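Local structure of BauA (6HCP) at residues D79-I84 and E102-R107; R239-A244 and M291-Y296. The protein probably takes up iron across the outer membrane of Acinetobacter baumannii as the TonB-dependent receptor for ferric preacinetobactin. All blocks are in the same frame, centred on the assembly; numbering follows the deposited sequence.

Contact 1: D79-I84 and E102-R107; sequences DITEVI and ENYYIR
Glu102 reaches across to the turn that leads into helix 81-84 and lays its carboxylate against the backbone there, with Thr81 and Tyr104 filling in beside it. OE1 of Glu102 takes two bonds from one residue: Thr81 N donates to it at 2.7 Å from the syn side, 19° out of the carboxylate plane, and Thr81 OG1 donates at 2.6 Å to its anti lone pair. The hydroxyl can do this because OG1 sits beside its own backbone N (chi1 -60°), so that amide and hydroxyl present themselves together. Glu102 OE2 receives a weak bond from Ile80 N (3.2 Å) and another from Thr130 N, which ties the second oxygen to a loop outside the pair. Asp79 caps the same helical turn, accepting from Glu82 N through OD1 at 3.0 Å. Its carboxylate stacks on that of Glu102, the planes 12° apart, and two acid groups this near each other may raise the proton affinity of one of them. A water accepts from Asn103 N and donates to Thr81 OG1, extending the polar network to the backbone. Beyond it the contact turns apolar: Ile84 CD1 sits over the centre of the Tyr104 ring in a CH-pi contact, 4.0 Å from the ring centroid, and both side chains also rest on Val161 of strand 159-165. The whole is a helix N-terminus whose amides are met by an acidic side chain from a loop further along the chain, set within the plug domain of a TonB-dependent receptor.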
# COMPACT_ATOMS: atom_id res chain seq x y z
N ASP A 79 5.72 10.65 20.96
CA ASP A 79 5.42 10.53 22.38
C ASP A 79 6.36 9.48 22.98
O ASP A 79 7.21 8.93 22.29
CB ASP A 79 3.94 10.24 22.62
CG ASP A 79 3.44 8.90 22.11
OD1 ASP A 79 4.27 8.00 21.92
OD2 ASP A 79 2.23 8.79 21.84
N ILE A 80 6.31 9.32 24.31
CA ILE A 80 7.28 8.49 24.99
C ILE A 80 7.06 7.01 24.63
O ILE A 80 8.02 6.26 24.48
CB ILE A 80 7.23 8.72 26.51
CG1 ILE A 80 7.62 10.16 26.85
CG2 ILE A 80 8.12 7.71 27.21
CD1 ILE A 80 8.96 10.58 26.28
N THR A 81 5.79 6.64 24.40
CA THR A 81 5.45 5.25 24.02
C THR A 81 6.23 4.83 22.77
O THR A 81 6.73 3.72 22.67
CB THR A 81 3.94 5.10 23.78
OG1 THR A 81 3.26 5.45 24.98
CG2 THR A 81 3.57 3.69 23.38
N GLU A 82 6.28 5.75 21.79
CA GLU A 82 6.92 5.49 20.49
C GLU A 82 8.44 5.37 20.64
O GLU A 82 9.09 4.87 19.73
CB GLU A 82 6.57 6.60 19.50
CG GLU A 82 5.13 6.51 19.04
CD GLU A 82 4.68 7.53 18.02
OE1 GLU A 82 5.53 8.23 17.44
OE2 GLU A 82 3.47 7.58 17.77
N VAL A 83 8.99 5.79 21.79
CA VAL A 83 10.37 5.54 22.10
C VAL A 83 10.52 4.18 22.79
O VAL A 83 11.40 3.40 22.45
CB VAL A 83 10.97 6.66 22.97
CG1 VAL A 83 12.44 6.39 23.24
CG2 VAL A 83 10.79 8.03 22.34
N ILE A 84 9.78 3.97 23.89
CA ILE A 84 10.15 2.89 24.82
C ILE A 84 9.50 1.55 24.45
O ILE A 84 9.98 0.50 24.91
CB ILE A 84 9.84 3.27 26.28
CG1 ILE A 84 8.33 3.40 26.53
CG2 ILE A 84 10.61 4.53 26.64
CD1 ILE A 84 7.96 3.60 28.00
N GLU A 102 -1.21 8.65 26.84
CA GLU A 102 -0.41 7.46 26.51
C GLU A 102 -0.84 6.33 27.44
O GLU A 102 -1.47 6.56 28.49
CB GLU A 102 1.09 7.71 26.69
CG GLU A 102 1.64 8.89 25.89
CD GLU A 102 3.16 8.97 25.88
OE1 GLU A 102 3.77 7.92 25.64
OE2 GLU A 102 3.73 10.10 26.10
N ASN A 103 -0.58 5.10 27.02
CA ASN A 103 -0.96 3.94 27.81
C ASN A 103 0.04 2.82 27.57
O ASN A 103 0.13 2.27 26.47
CB ASN A 103 -2.36 3.44 27.47
CG ASN A 103 -2.80 2.30 28.37
OD1 ASN A 103 -2.58 2.36 29.58
ND2 ASN A 103 -3.37 1.25 27.81
N TYR A 104 0.83 2.49 28.60
CA TYR A 104 1.76 1.38 28.49
C TYR A 104 1.90 0.64 29.84
O TYR A 104 1.59 1.16 30.90
CB TYR A 104 3.14 1.84 28.00
CG TYR A 104 3.73 3.01 28.74
CD1 TYR A 104 4.51 2.83 29.87
CD2 TYR A 104 3.55 4.30 28.29
CE1 TYR A 104 4.98 3.91 30.60
CE2 TYR A 104 4.05 5.39 28.99
CZ TYR A 104 4.77 5.20 30.15
OH TYR A 104 5.24 6.29 30.85
N TYR A 105 2.23 -0.64 29.72
CA TYR A 105 2.53 -1.54 30.80
C TYR A 105 4.02 -1.88 30.74
O TYR A 105 4.59 -2.02 29.65
CB TYR A 105 1.72 -2.83 30.67
CG TYR A 105 0.23 -2.67 30.76
CD1 TYR A 105 -0.51 -2.22 29.68
CD2 TYR A 105 -0.46 -3.16 31.86
CE1 TYR A 105 -1.88 -2.11 29.74
CE2 TYR A 105 -1.83 -2.98 31.97
CZ TYR A 105 -2.55 -2.51 30.89
OH TYR A 105 -3.90 -2.41 30.99
N ILE A 106 4.63 -2.07 31.91
CA ILE A 106 5.99 -2.57 32.04
C ILE A 106 5.94 -3.81 32.95
O ILE A 106 5.33 -3.77 34.02
CB ILE A 106 6.93 -1.48 32.60
CG1 ILE A 106 6.86 -0.19 31.76
CG2 ILE A 106 8.34 -2.00 32.70
CD1 ILE A 106 7.66 0.97 32.29
N ARG A 107 6.53 -4.92 32.49
CA ARG A 107 6.49 -6.20 33.19
C ARG A 107 5.05 -6.56 33.56
O ARG A 107 4.79 -7.20 34.60
CB ARG A 107 7.40 -6.17 34.42
CG ARG A 107 8.87 -6.24 34.05
CD ARG A 107 9.79 -6.55 35.22
NE ARG A 107 11.14 -6.77 34.74
CZ ARG A 107 12.21 -6.92 35.51
NH1 ARG A 107 12.15 -6.66 36.81
NH2 ARG A 107 13.36 -7.22 34.94
O HOH W 1 0.52 5.23 24.30

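Contact 2: R239-A244 and M291-Y296; sequences RVFVDA and MIRGEY. With EDO (1,2-ethanediol), chain V.
With CG beside the backbone N in Arg239, Phe241, Arg293 and Glu295, these side chains leave their strands in the same way, and a bend at chi3 (-68°) then folds the Arg293 guanidinium over Phe241. The two flat groups stack with planes 16° apart and centres 4.5 Å apart, an off-centre cation-pi contact in which Arg293 NH2 comes to 3.5 Å from Phe241 CG. Arg293 NH2 also bonds to Tyr167 OH, and a water bridges Arg293 NE and Asp243 OD2, so the guanidinium is fixed by polar partners as well as by the ring. Asp243 OD2 shares Tyr167 OH, while its OD1 bonds to Thr165.

Farther along the same face, Arg239 turns its NE and NH1 side-on to Glu295. Both nitrogens converge on OE1, the NE bond being 3.0 Å long; the carboxylate plane is turned 71° from the guanidinium. NE meets that oxygen from above the carboxylate plane, whereas NH1 uses the anti lone pair. Arg239 NH1 has a second salt bridge, to Asp297. Glu295 OE2 accepts from both hydroxyls of a bound 1,2-ethanediol, probably from the crystallisation liquor, the O1 bond at 2.8 Å.

On the other face, the Ile292 side chain packs on Val240 and Val242, its CD1 3.9 Å from Val240 CG1. Between the faces run three antiparallel hydrogen-bonded pairs: Arg239 with Glu295, Phe241 with Arg293 and Asp243 with Met291.

The chemistry thus divides by face. One side of these barrel strands carries charged groups and water and meets residues at and near the plug, consistent with the barrel interior; the other is aliphatic, as expected of a wall turned to lipid.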
# COMPACT_ATOMS: atom_id res chain seq x y z
N ARG A 239 27.59 22.78 41.01
CA ARG A 239 26.91 22.73 39.70
C ARG A 239 25.42 23.04 39.91
O ARG A 239 24.85 22.66 40.94
CB ARG A 239 27.09 21.36 39.06
CG ARG A 239 28.53 21.00 38.76
CD ARG A 239 28.71 19.51 38.55
NE ARG A 239 28.43 18.78 39.77
CZ ARG A 239 29.27 18.65 40.78
NH1 ARG A 239 28.95 17.89 41.81
NH2 ARG A 239 30.46 19.23 40.74
N VAL A 240 24.82 23.78 38.97
CA VAL A 240 23.39 24.06 39.00
C VAL A 240 22.80 23.78 37.61
O VAL A 240 23.43 24.09 36.60
CB VAL A 240 23.09 25.50 39.42
CG1 VAL A 240 21.61 25.81 39.35
CG2 VAL A 240 23.64 25.78 40.82
N PHE A 241 21.64 23.12 37.59
CA PHE A 241 20.89 22.79 36.36
C PHE A 241 19.45 23.28 36.52
O PHE A 241 18.81 22.97 37.51
CB PHE A 241 20.88 21.28 36.12
CG PHE A 241 22.22 20.64 36.02
CD1 PHE A 241 22.87 20.52 34.80
CD2 PHE A 241 22.84 20.11 37.14
CE1 PHE A 241 24.09 19.89 34.71
CE2 PHE A 241 24.05 19.46 37.04
CZ PHE A 241 24.71 19.41 35.84
N VAL A 242 18.97 24.08 35.57
CA VAL A 242 17.62 24.56 35.58
C VAL A 242 16.94 24.11 34.28
O VAL A 242 17.54 24.20 33.20
CB VAL A 242 17.57 26.08 35.73
CG1 VAL A 242 16.16 26.62 35.62
CG2 VAL A 242 18.21 26.53 37.03
N ASP A 243 15.70 23.65 34.40
CA ASP A 243 14.88 23.24 33.25
C ASP A 243 13.50 23.85 33.39
O ASP A 243 12.93 23.94 34.48
CB ASP A 243 14.81 21.71 33.18
CG ASP A 243 16.15 21.05 32.97
OD1 ASP A 243 16.58 20.95 31.79
OD2 ASP A 243 16.79 20.65 33.98
N ALA A 244 12.93 24.29 32.26
CA ALA A 244 11.56 24.75 32.23
C ALA A 244 10.94 24.43 30.87
O ALA A 244 11.63 24.46 29.86
CB ALA A 244 11.49 26.23 32.51
N MET A 291 12.19 23.02 37.06
CA MET A 291 12.93 22.41 38.16
C MET A 291 14.35 22.95 38.21
O MET A 291 14.88 23.47 37.23
CB MET A 291 12.98 20.89 38.04
CG MET A 291 13.65 20.40 36.78
SD MET A 291 13.65 18.58 36.74
CE MET A 291 14.80 18.17 38.05
N ILE A 292 14.93 22.88 39.41
CA ILE A 292 16.30 23.26 39.63
C ILE A 292 16.96 22.19 40.47
O ILE A 292 16.36 21.65 41.42
CB ILE A 292 16.40 24.65 40.30
CG1 ILE A 292 17.86 25.07 40.49
CG2 ILE A 292 15.63 24.68 41.60
CD1 ILE A 292 18.02 26.53 40.83
N ARG A 293 18.19 21.88 40.10
CA ARG A 293 19.02 20.94 40.79
C ARG A 293 20.36 21.62 41.10
O ARG A 293 20.95 22.26 40.25
CB ARG A 293 19.32 19.71 39.93
CG ARG A 293 18.10 18.84 39.62
CD ARG A 293 18.46 17.67 38.72
NE ARG A 293 18.84 18.07 37.36
CZ ARG A 293 19.85 17.52 36.69
NH1 ARG A 293 20.60 16.60 37.26
NH2 ARG A 293 20.08 17.87 35.43
N GLY A 294 20.82 21.44 42.34
CA GLY A 294 22.12 21.95 42.79
C GLY A 294 22.93 20.85 43.42
O GLY A 294 22.37 19.95 44.03
N GLU A 295 24.23 20.85 43.15
CA GLU A 295 25.16 19.91 43.77
C GLU A 295 26.35 20.69 44.35
O GLU A 295 26.78 21.70 43.79
CB GLU A 295 25.66 18.89 42.74
CG GLU A 295 24.55 18.10 42.07
CD GLU A 295 25.02 17.14 40.99
OE1 GLU A 295 26.24 17.05 40.76
OE2 GLU A 295 24.15 16.55 40.34
N TYR A 296 26.86 20.20 45.48
CA TYR A 296 28.02 20.80 46.16
C TYR A 296 28.94 19.70 46.66
O TYR A 296 28.54 18.83 47.44
CB TYR A 296 27.59 21.73 47.30
CG TYR A 296 28.74 22.52 47.88
CD1 TYR A 296 29.26 23.62 47.22
CD2 TYR A 296 29.45 22.03 48.96
CE1 TYR A 296 30.40 24.26 47.67
CE2 TYR A 296 30.56 22.69 49.46
CZ TYR A 296 31.04 23.81 48.80
OH TYR A 296 32.14 24.46 49.29
C1 EDO V . 20.94 14.78 41.71
O1 EDO V . 22.30 15.18 41.93
C2 EDO V . 20.25 15.93 41.01
O2 EDO V . 21.28 16.80 40.51
O HOH W 2 17.31 20.51 36.63

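The two contacts come in series along the chain, contact 1 closing before contact 2 opens, and their centres lie 27 Å apart, with nearest atoms about 14 Å from each other. They share no strand or helix: contact 1 belongs to the plug near the middle of the molecule, whereas contact 2 joins neighbouring strands 238-252 and 282-297 of the surrounding barrel. Each nevertheless reaches the other part of the fold: Asn119 of the plug touches Asp243, Met291 and Arg293, and Arg107 of the 102-107 segment forms salt bridges with Glu514 and Glu564 of the barrel. The pair illustrates how a TonB-dependent receptor combines a compact plug with an encircling wall, joined by polar contacts.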